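Local coordinates for protein probable aminotransferase (Pseudomonas aeruginosa, PDB 5YKR) that probably acts as a class-III aminotransferase, a member of the pyridoxal-phosphate-dependent aminotransferase superfamily that carries its cofactor covalently bound, at residues 28-33 with 71-76; 225-230 with 261-266; 232-237 with 383-388. All coordinates share one frame; numbering follows the deposited sequence.

Contact 1: residues 28-33 with 71-76; sequences PRSAQA and DIDGQQ
Asp73 offers its carboxylate to the first turn of helix 28-37 and takes two backbone amides there. OD1 of Asp73 accepts from Arg29 N at 2.8 Å (N-H...O 161°), using its syn lone pair. The other oxygen, Asp73 OD2, accepts from Ser30 N at 3.1 Å, also on the syn side but somewhat out of the carboxylate plane. Both amides lie at the helix start, so the negative charge sits where the helix dipole would probably favour it. Asp73 OD2 has a second donor in a water 2.6 Å away. That water also meets Ser30 OG at 2.7 Å and gives a weak bond to Asp71 OD2, joining three side chains. Ser30 OG is further bonded to Leu60 N, and Asp71 OD2 to Tyr77 OH. Inside the loop, Asp71 OD1 takes Gln75 N at 2.9 Å, from above the carboxylate plane, and Asp73 N more weakly. Arg29 makes no salt bridge here: its alkyl chain and the Asp73 side chain run antiparallel, CB and CG of Arg29 against OD1 of Asp73. With the chain bent at chi3 (65°), Ile72 O lies 3.0 Å above one face of the Arg29 guanidinium, toward its rim, at an angle too poor for a hydrogen bond. Ile72 fills the apolar side of the contact, its CG1 3.7 Å from Ser30 OG and its CD1 against the Arg29 carbonyl group and, more loosely, Ala33 CB. Glu115 of the second subunit packs on Arg29 and Ile72, and its Leu118 on Ala33, so the contact is part of the subunit interface. The loop is a type I turn with a G1-type bulge at Gly74, the hairpin link between strands 68-71 and 76-79, whose Asp73 reaches the backbone amides at the start of helix 28-37.

Contact 2: residues 225-230 with 261-266; sequences TEPFMT and THTISC
Thr230 and His262 carry the polar part of this buried contact, which joins the loops that follow the neighbouring parallel strands 220-225 and 255-259 of the central seven-stranded sheet. The ring donates from ND1 to Thr230 OG1 at 2.8 Å, and the hydroxyl oxygen lies only 3° out of the imidazole plane, at the ring edge. The same hydroxyl passes its own hydrogen on to Glu226 OE2, 2.6 Å from Thr230 OG1, meeting the syn lone pair. Thr230 chi1 of 67° turns OG1 between the backbone N and the carbonyl carbon, where it can serve both partners. The second carboxylate oxygen, Glu226 OE1, accepts from Thr230 N at 2.9 Å from above the carboxylate plane, so the threonine grips Glu226 through main chain and side chain together.

Water adds a bridge between the segments: it donates to Glu226 OE2 at 2.6 Å and accepts from Thr263 N at 3.0 Å.

Van der Waals contacts centre on Thr263. Its methyl CG2 comes 3.3 Å from Phe228 O, 4.0 Å from Phe228 CB, and also lies near Thr230 CG2. On its other branch, the Pro227 ring puts its CG 3.3 Å from Thr263 OG1, while the polar need of that hydroxyl is answered by Glu260. The ring of Phe228 turns off toward Tyr271, Thr380 and Ile382, so of its side chain CB alone meets Thr263. Arg385 and Asn231 also pack against the His262 side chain.

Taken together, the bonds run in one direction, from imidazole to hydroxyl to carboxylate. Glu226 gathers an amide, a hydroxyl and a water, three donors that would help to stabilise a buried negative charge, while the in-plane bond to Thr230 helps to set the rotation of the His262 ring.

Contact 3: residues 232-237 with 383-388; sequences VGMVPP and GARVEY
Gly233 lies against the carboxylate of Glu387, its CA 3.5 Å from Glu387 OE2. The backbone here has a positive phi (67°), which favours glycine. OE2 of Glu387 is hydrogen-bonded to Asn429 N; with Gly233 it makes only van der Waals contact. At the next residue a water joins the two backbones: Met234 N donates to it at 3.1 Å, and it donates to Glu387 O at 3.0 Å. The Met234 side chain then does most of the touching. Extended through chi2 and chi3 (both 176°), it crosses the side chains of Glu387 and Arg385 at a slant, CG 4.0 Å from Glu387 CB and SD beside the same carbon. Its methyl, CE, settles between two side chains on one strand face, 3.7 Å from Glu387 CB and equally 3.7 Å from Arg385 CG. CE also stands at the edge of the Arg385 guanidinium, near its plane; that group is hydrogen-bonded to Ser85 OG. Strand 385-389 is the middle one of an antiparallel sheet, between 378-382 and 430-432. Met234 also touches Thr380 and Ile382 of the first, while Met430 of the other borders Arg385 and Glu387. Val386, its CB directed away from the loop, packs on Ala359 and Leu362 of helix 349-372.

Contact 1 lies near the periphery, partly buried beside the second subunit, its centre about 34 Å from that of contact 2 and about 32 Å from that of contact 3. Those two are buried, with centres about 8 Å apart, and both draw on the loop between strand 220-225 and helix 241-251. Probable backbone bonds from Val235 N to Met229 O and from Ala384 N to Ser265 O tie them together, and His262 packs on Arg385. Their segments alternate along the chain. Chemistry differs with place: a carboxylate at a helix start in contact 1, a chain of side-chain hydrogen bonds in contact 2, and methionine packing with one bridging water in contact 3.

Contact 1: residues 28-33 with 71-76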
loop_
_atom_site.group_PDB
_atom_site.type_symbol
_atom_site.label_atom_id
_atom_site.label_comp_id
_atom_site.label_asym_id
_atom_site.label_seq_id
_atom_site.Cartn_x
_atom_site.Cartn_y
_atom_site.Cartn_z
ATOM N N PRO A 28 1.013 -22.858 -24.285
ATOM C CA PRO A 28 1.932 -23.787 -23.608
ATOM C C PRO A 28 3.084 -23.125 -22.841
ATOM O O PRO A 28 3.499 -23.625 -21.812
ATOM C CB PRO A 28 2.441 -24.682 -24.759
ATOM C CG PRO A 28 2.310 -23.825 -25.989
ATOM C CD PRO A 28 1.027 -23.047 -25.737
ATOM N N ARG A 29 3.600 -22.024 -23.345
ATOM C CA ARG A 29 4.679 -21.349 -22.659
ATOM C C ARG A 29 4.196 -20.710 -21.344
ATOM O O ARG A 29 4.917 -20.761 -20.364
ATOM C CB ARG A 29 5.357 -20.322 -23.556
ATOM C CG ARG A 29 6.034 -20.931 -24.757
ATOM C CD ARG A 29 6.567 -19.884 -25.700
ATOM N NE ARG A 29 7.632 -19.097 -25.109
ATOM C CZ ARG A 29 8.333 -18.180 -25.770
ATOM N NH1 ARG A 29 8.110 -17.933 -27.073
ATOM N NH2 ARG A 29 9.297 -17.525 -25.137
ATOM N N SER A 30 2.987 -20.165 -21.294
ATOM C CA SER A 30 2.452 -19.698 -20.000
ATOM C C SER A 30 2.278 -20.855 -19.031
ATOM O O SER A 30 2.580 -20.698 -17.848
ATOM C CB SER A 30 1.151 -18.887 -20.182
ATOM O OG SER A 30 1.480 -17.596 -20.633
ATOM N N ALA A 31 1.852 -22.019 -19.539
ATOM C CA ALA A 31 1.702 -23.206 -18.677
ATOM C C ALA A 31 3.039 -23.690 -18.131
ATOM O O ALA A 31 3.152 -24.056 -16.975
ATOM C CB ALA A 31 0.963 -24.316 -19.407
ATOM N N GLN A 32 4.060 -23.677 -18.967
ATOM C CA GLN A 32 5.408 -24.024 -18.536
ATOM C C GLN A 32 5.898 -23.039 -17.484
ATOM O O GLN A 32 6.493 -23.423 -16.455
ATOM C CB GLN A 32 6.332 -24.066 -19.761
ATOM C CG GLN A 32 7.828 -24.254 -19.545
ATOM C CD GLN A 32 8.596 -24.249 -20.897
ATOM O OE1 GLN A 32 8.212 -23.558 -21.886
ATOM N NE2 GLN A 32 9.678 -25.032 -20.960
ATOM N N ALA A 33 5.650 -21.759 -17.738
ATOM C CA ALA A 33 6.013 -20.731 -16.764
ATOM C C ALA A 33 5.313 -20.957 -15.425
ATOM O O ALA A 33 5.893 -20.736 -14.378
ATOM C CB ALA A 33 5.715 -19.344 -17.303
ATOM N N ASP A 71 0.807 -11.988 -25.240
ATOM C CA ASP A 71 1.368 -12.914 -24.254
ATOM C C ASP A 71 2.674 -13.572 -24.749
ATOM O O ASP A 71 3.110 -13.357 -25.871
ATOM C CB ASP A 71 0.306 -13.905 -23.761
ATOM C CG ASP A 71 -0.064 -14.986 -24.763
ATOM O OD1 ASP A 71 0.689 -15.186 -25.735
ATOM O OD2 ASP A 71 -1.093 -15.673 -24.510
ATOM N N ILE A 72 3.284 -14.390 -23.909
ATOM C CA ILE A 72 4.549 -14.997 -24.262
ATOM C C ILE A 72 4.439 -16.130 -25.258
ATOM O O ILE A 72 5.456 -16.571 -25.776
ATOM C CB ILE A 72 5.354 -15.430 -23.016
ATOM C CG1 ILE A 72 4.640 -16.507 -22.199
ATOM C CG2 ILE A 72 5.732 -14.198 -22.146
ATOM C CD1 ILE A 72 5.560 -17.138 -21.157
ATOM N N ASP A 73 3.205 -16.595 -25.527
ATOM C CA ASP A 73 2.924 -17.524 -26.619
ATOM C C ASP A 73 2.651 -16.802 -27.951
ATOM O O ASP A 73 2.340 -17.455 -28.946
ATOM C CB ASP A 73 1.779 -18.461 -26.248
ATOM C CG ASP A 73 2.202 -19.501 -25.224
ATOM O OD1 ASP A 73 2.917 -20.478 -25.613
ATOM O OD2 ASP A 73 1.805 -19.354 -24.042
ATOM N N GLY A 74 2.731 -15.465 -27.973
ATOM C CA GLY A 74 2.430 -14.715 -29.173
ATOM C C GLY A 74 0.978 -14.477 -29.471
ATOM O O GLY A 74 0.653 -13.896 -30.504
ATOM N N GLN A 75 0.088 -14.886 -28.565
ATOM C CA GLN A 75 -1.318 -14.595 -28.717
ATOM C C GLN A 75 -1.559 -13.137 -28.440
ATOM O O GLN A 75 -0.944 -12.558 -27.498
ATOM C CB GLN A 75 -2.162 -15.421 -27.756
ATOM C CG GLN A 75 -2.102 -16.911 -28.006
ATOM C CD GLN A 75 -2.909 -17.298 -29.200
ATOM O OE1 GLN A 75 -2.348 -17.607 -30.226
ATOM N NE2 GLN A 75 -4.245 -17.192 -29.091
ATOM N N GLN A 76 -2.464 -12.547 -29.192
ATOM C CA GLN A 76 -2.818 -11.129 -29.073
ATOM C C GLN A 76 -4.225 -11.004 -28.578
ATOM O O GLN A 76 -5.094 -11.764 -28.982
ATOM C CB GLN A 76 -2.638 -10.395 -30.407
ATOM C CG GLN A 76 -1.175 -10.324 -30.807
ATOM C CD GLN A 76 -0.903 -9.369 -31.960
ATOM O OE1 GLN A 76 -1.439 -8.249 -32.051
ATOM N NE2 GLN A 76 -0.069 -9.833 -32.871
HETATM O O HOH W 1 0.378 -17.468 -23.041
#

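Contact 2: residues 225-230 with 261-266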
loop_
_atom_site.group_PDB
_atom_site.type_symbol
_atom_site.label_atom_id
_atom_site.label_comp_id
_atom_site.label_asym_id
_atom_site.label_seq_id
_atom_site.Cartn_x
_atom_site.Cartn_y
_atom_site.Cartn_z
ATOM N N THR A 225 -18.937 4.211 1.487
ATOM C CA THR A 225 -19.703 3.610 0.387
ATOM C C THR A 225 -19.176 4.036 -0.978
ATOM O O THR A 225 -18.720 5.178 -1.147
ATOM C CB THR A 225 -21.195 3.956 0.483
ATOM O OG1 THR A 225 -21.962 3.183 -0.472
ATOM C CG2 THR A 225 -21.475 5.452 0.316
ATOM N N GLU A 226 -19.304 3.153 -1.964
ATOM C CA GLU A 226 -19.303 3.600 -3.357
ATOM C C GLU A 226 -20.603 4.372 -3.586
ATOM O O GLU A 226 -21.633 4.079 -2.968
ATOM C CB GLU A 226 -19.236 2.438 -4.320
ATOM C CG GLU A 226 -17.945 1.634 -4.271
ATOM C CD GLU A 226 -17.965 0.617 -5.390
ATOM O OE1 GLU A 226 -18.561 -0.502 -5.186
ATOM O OE2 GLU A 226 -17.447 0.915 -6.491
ATOM N N PRO A 227 -20.602 5.330 -4.518
ATOM C CA PRO A 227 -21.873 6.006 -4.840
ATOM C C PRO A 227 -22.826 5.184 -5.703
ATOM O O PRO A 227 -24.004 5.523 -5.847
ATOM C CB PRO A 227 -21.393 7.281 -5.546
ATOM C CG PRO A 227 -20.116 6.878 -6.218
ATOM C CD PRO A 227 -19.470 5.860 -5.320
ATOM N N PHE A 228 -22.277 4.117 -6.278
ATOM C CA PHE A 228 -22.979 3.193 -7.174
ATOM C C PHE A 228 -22.177 1.915 -6.980
ATOM O O PHE A 228 -20.953 1.952 -7.161
ATOM C CB PHE A 228 -22.898 3.819 -8.578
ATOM C CG PHE A 228 -23.672 3.125 -9.656
ATOM C CD1 PHE A 228 -23.374 1.852 -10.084
ATOM C CD2 PHE A 228 -24.639 3.850 -10.342
ATOM C CE1 PHE A 228 -24.099 1.271 -11.110
ATOM C CE2 PHE A 228 -25.381 3.290 -11.353
ATOM C CZ PHE A 228 -25.091 2.003 -11.738
ATOM N N MET A 229 -22.796 0.843 -6.458
ATOM C CA MET A 229 -21.974 -0.312 -6.093
ATOM C C MET A 229 -21.485 -1.013 -7.358
ATOM O O MET A 229 -22.244 -1.158 -8.328
ATOM C CB MET A 229 -22.723 -1.289 -5.181
ATOM C CG MET A 229 -23.313 -0.626 -3.973
ATOM S SD MET A 229 -24.152 -1.770 -2.822
ATOM C CE MET A 229 -22.776 -2.737 -2.179
ATOM N N THR A 230 -20.246 -1.466 -7.352
ATOM C CA THR A 230 -19.629 -2.094 -8.523
ATOM C C THR A 230 -18.955 -3.402 -8.250
ATOM O O THR A 230 -18.408 -4.012 -9.162
ATOM C CB THR A 230 -18.583 -1.168 -9.179
ATOM O OG1 THR A 230 -17.476 -0.997 -8.294
ATOM C CG2 THR A 230 -19.205 0.184 -9.552
ATOM N N THR A 261 -13.137 4.651 -6.469
ATOM C CA THR A 261 -12.069 3.865 -7.120
ATOM C C THR A 261 -12.509 3.194 -8.442
ATOM O O THR A 261 -11.706 3.033 -9.360
ATOM C CB THR A 261 -11.458 2.910 -6.092
ATOM O OG1 THR A 261 -10.860 3.678 -5.035
ATOM C CG2 THR A 261 -10.413 2.008 -6.696
ATOM N N HIS A 262 -13.766 2.731 -8.495
ATOM C CA HIS A 262 -14.399 2.278 -9.739
ATOM C C HIS A 262 -15.295 3.299 -10.391
ATOM O O HIS A 262 -15.316 3.383 -11.633
ATOM C CB HIS A 262 -15.153 0.980 -9.564
ATOM C CG HIS A 262 -14.302 -0.232 -9.448
ATOM N ND1 HIS A 262 -14.800 -1.434 -8.975
ATOM C CD2 HIS A 262 -13.041 -0.486 -9.874
ATOM C CE1 HIS A 262 -13.851 -2.355 -9.051
ATOM N NE2 HIS A 262 -12.768 -1.814 -9.588
ATOM N N THR A 263 -16.092 4.032 -9.627
ATOM C CA THR A 263 -17.086 4.943 -10.195
ATOM C C THR A 263 -16.468 6.181 -10.854
ATOM O O THR A 263 -17.206 6.935 -11.494
ATOM C CB THR A 263 -18.162 5.304 -9.199
ATOM O OG1 THR A 263 -17.547 5.927 -8.068
ATOM C CG2 THR A 263 -18.948 4.047 -8.757
ATOM N N ILE A 264 -15.132 6.312 -10.770
ATOM C CA ILE A 264 -14.415 7.263 -11.617
ATOM C C ILE A 264 -14.661 6.986 -13.114
ATOM O O ILE A 264 -14.443 7.861 -13.972
ATOM C CB ILE A 264 -12.919 7.265 -11.241
ATOM C CG1 ILE A 264 -12.142 8.430 -11.870
ATOM C CG2 ILE A 264 -12.282 5.928 -11.593
ATOM C CD1 ILE A 264 -12.669 9.818 -11.499
ATOM N N SER A 265 -15.192 5.805 -13.457
ATOM C CA SER A 265 -15.690 5.564 -14.803
ATOM C C SER A 265 -16.792 6.519 -15.263
ATOM O O SER A 265 -17.021 6.631 -16.482
ATOM C CB SER A 265 -16.146 4.111 -14.951
ATOM O OG SER A 265 -17.319 3.878 -14.196
ATOM N N CYS A 266 -17.481 7.182 -14.326
ATOM C CA CYS A 266 -18.637 8.025 -14.645
ATOM C C CYS A 266 -18.278 9.348 -15.280
ATOM O O CYS A 266 -19.134 10.017 -15.883
ATOM C CB CYS A 266 -19.425 8.252 -13.385
ATOM S SG CYS A 266 -20.201 6.736 -12.792
HETATM O O HOH W 2 -16.083 3.143 -6.803
#

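Contact 3: residues 232-237 with 383-388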
loop_
_atom_site.group_PDB
_atom_site.type_symbol
_atom_site.label_atom_id
_atom_site.label_comp_id
_atom_site.label_asym_id
_atom_site.label_seq_id
_atom_site.Cartn_x
_atom_site.Cartn_y
_atom_site.Cartn_z
ATOM N N VAL A 232 -20.370 -6.260 -6.747
ATOM C CA VAL A 232 -21.286 -7.407 -6.628
ATOM C C VAL A 232 -22.177 -7.417 -7.859
ATOM O O VAL A 232 -23.416 -7.427 -7.779
ATOM C CB VAL A 232 -22.042 -7.365 -5.259
ATOM C CG1 VAL A 232 -22.917 -6.108 -5.123
ATOM C CG2 VAL A 232 -22.797 -8.641 -5.035
ATOM N N GLY A 233 -21.549 -7.274 -9.023
ATOM C CA GLY A 233 -22.269 -6.651 -10.111
ATOM C C GLY A 233 -22.539 -5.185 -9.770
ATOM O O GLY A 233 -22.012 -4.650 -8.771
ATOM N N MET A 234 -23.375 -4.546 -10.561
ATOM C CA MET A 234 -23.673 -3.136 -10.351
ATOM C C MET A 234 -24.996 -2.903 -9.673
ATOM O O MET A 234 -25.994 -3.427 -10.101
ATOM C CB MET A 234 -23.661 -2.400 -11.680
ATOM C CG MET A 234 -22.275 -2.243 -12.226
ATOM S SD MET A 234 -22.301 -1.456 -13.879
ATOM C CE MET A 234 -20.560 -1.357 -14.077
ATOM N N VAL A 235 -24.988 -2.113 -8.608
ATOM C CA VAL A 235 -26.200 -1.758 -7.867
ATOM C C VAL A 235 -26.373 -0.249 -7.930
ATOM O O VAL A 235 -25.672 0.527 -7.228
ATOM C CB VAL A 235 -26.175 -2.231 -6.392
ATOM C CG1 VAL A 235 -27.547 -1.958 -5.768
ATOM C CG2 VAL A 235 -25.748 -3.701 -6.289
ATOM N N PRO A 236 -27.282 0.213 -8.788
ATOM C CA PRO A 236 -27.496 1.648 -8.825
ATOM C C PRO A 236 -28.167 2.198 -7.581
ATOM O O PRO A 236 -28.969 1.493 -6.940
ATOM C CB PRO A 236 -28.488 1.811 -10.013
ATOM C CG PRO A 236 -28.427 0.550 -10.758
ATOM C CD PRO A 236 -28.090 -0.508 -9.776
ATOM N N PRO A 237 -27.868 3.428 -7.196
ATOM C CA PRO A 237 -28.625 4.090 -6.144
ATOM C C PRO A 237 -30.061 4.364 -6.625
ATOM O O PRO A 237 -30.283 4.731 -7.779
ATOM C CB PRO A 237 -27.816 5.368 -5.901
ATOM C CG PRO A 237 -27.223 5.684 -7.228
ATOM C CD PRO A 237 -26.937 4.360 -7.880
ATOM N N GLY A 383 -20.909 5.195 -17.266
ATOM C CA GLY A 383 -19.861 5.801 -18.060
ATOM C C GLY A 383 -19.117 4.798 -18.925
ATOM O O GLY A 383 -19.706 4.197 -19.815
ATOM N N ALA A 384 -17.830 4.622 -18.649
ATOM C CA ALA A 384 -16.951 3.731 -19.384
ATOM C C ALA A 384 -17.034 2.266 -18.986
ATOM O O ALA A 384 -16.362 1.420 -19.610
ATOM C CB ALA A 384 -15.522 4.198 -19.243
ATOM N N ARG A 385 -17.814 1.936 -17.934
ATOM C CA ARG A 385 -17.782 0.612 -17.335
ATOM C C ARG A 385 -19.149 -0.063 -17.509
ATOM O O ARG A 385 -20.165 0.548 -17.186
ATOM C CB ARG A 385 -17.433 0.774 -15.830
ATOM C CG ARG A 385 -17.152 -0.490 -15.064
ATOM C CD ARG A 385 -16.956 -0.175 -13.590
ATOM N NE ARG A 385 -16.506 -1.387 -12.915
ATOM C CZ ARG A 385 -15.207 -1.769 -12.797
ATOM N NH1 ARG A 385 -14.218 -1.009 -13.247
ATOM N NH2 ARG A 385 -14.933 -2.951 -12.304
ATOM N N VAL A 386 -19.152 -1.297 -18.047
ATOM C CA VAL A 386 -20.396 -2.009 -18.393
ATOM C C VAL A 386 -20.383 -3.393 -17.727
ATOM O O VAL A 386 -19.383 -4.114 -17.837
ATOM C CB VAL A 386 -20.466 -2.221 -19.930
ATOM C CG1 VAL A 386 -21.706 -3.000 -20.365
ATOM C CG2 VAL A 386 -20.427 -0.856 -20.640
ATOM N N GLU A 387 -21.487 -3.768 -17.056
ATOM C CA GLU A 387 -21.516 -5.097 -16.411
ATOM C C GLU A 387 -22.907 -5.682 -16.479
ATOM O O GLU A 387 -23.884 -4.984 -16.226
ATOM C CB GLU A 387 -21.052 -4.966 -14.951
ATOM C CG GLU A 387 -21.007 -6.274 -14.170
ATOM C CD GLU A 387 -19.999 -6.283 -13.028
ATOM O OE1 GLU A 387 -19.504 -5.175 -12.664
ATOM O OE2 GLU A 387 -19.747 -7.393 -12.458
ATOM N N TYR A 388 -22.946 -6.993 -16.712
ATOM C CA TYR A 388 -24.196 -7.726 -16.655
ATOM C C TYR A 388 -24.274 -8.627 -15.384
ATOM O O TYR A 388 -23.254 -8.906 -14.707
ATOM C CB TYR A 388 -24.464 -8.508 -17.924
ATOM C CG TYR A 388 -23.327 -9.349 -18.418
ATOM C CD1 TYR A 388 -23.191 -10.702 -18.020
ATOM C CD2 TYR A 388 -22.391 -8.837 -19.307
ATOM C CE1 TYR A 388 -22.131 -11.462 -18.463
ATOM C CE2 TYR A 388 -21.350 -9.622 -19.783
ATOM C CZ TYR A 388 -21.257 -10.936 -19.386
ATOM O OH TYR A 388 -20.248 -11.748 -19.794
HETATM O O HOH W 3 -24.460 -5.347 -13.306
#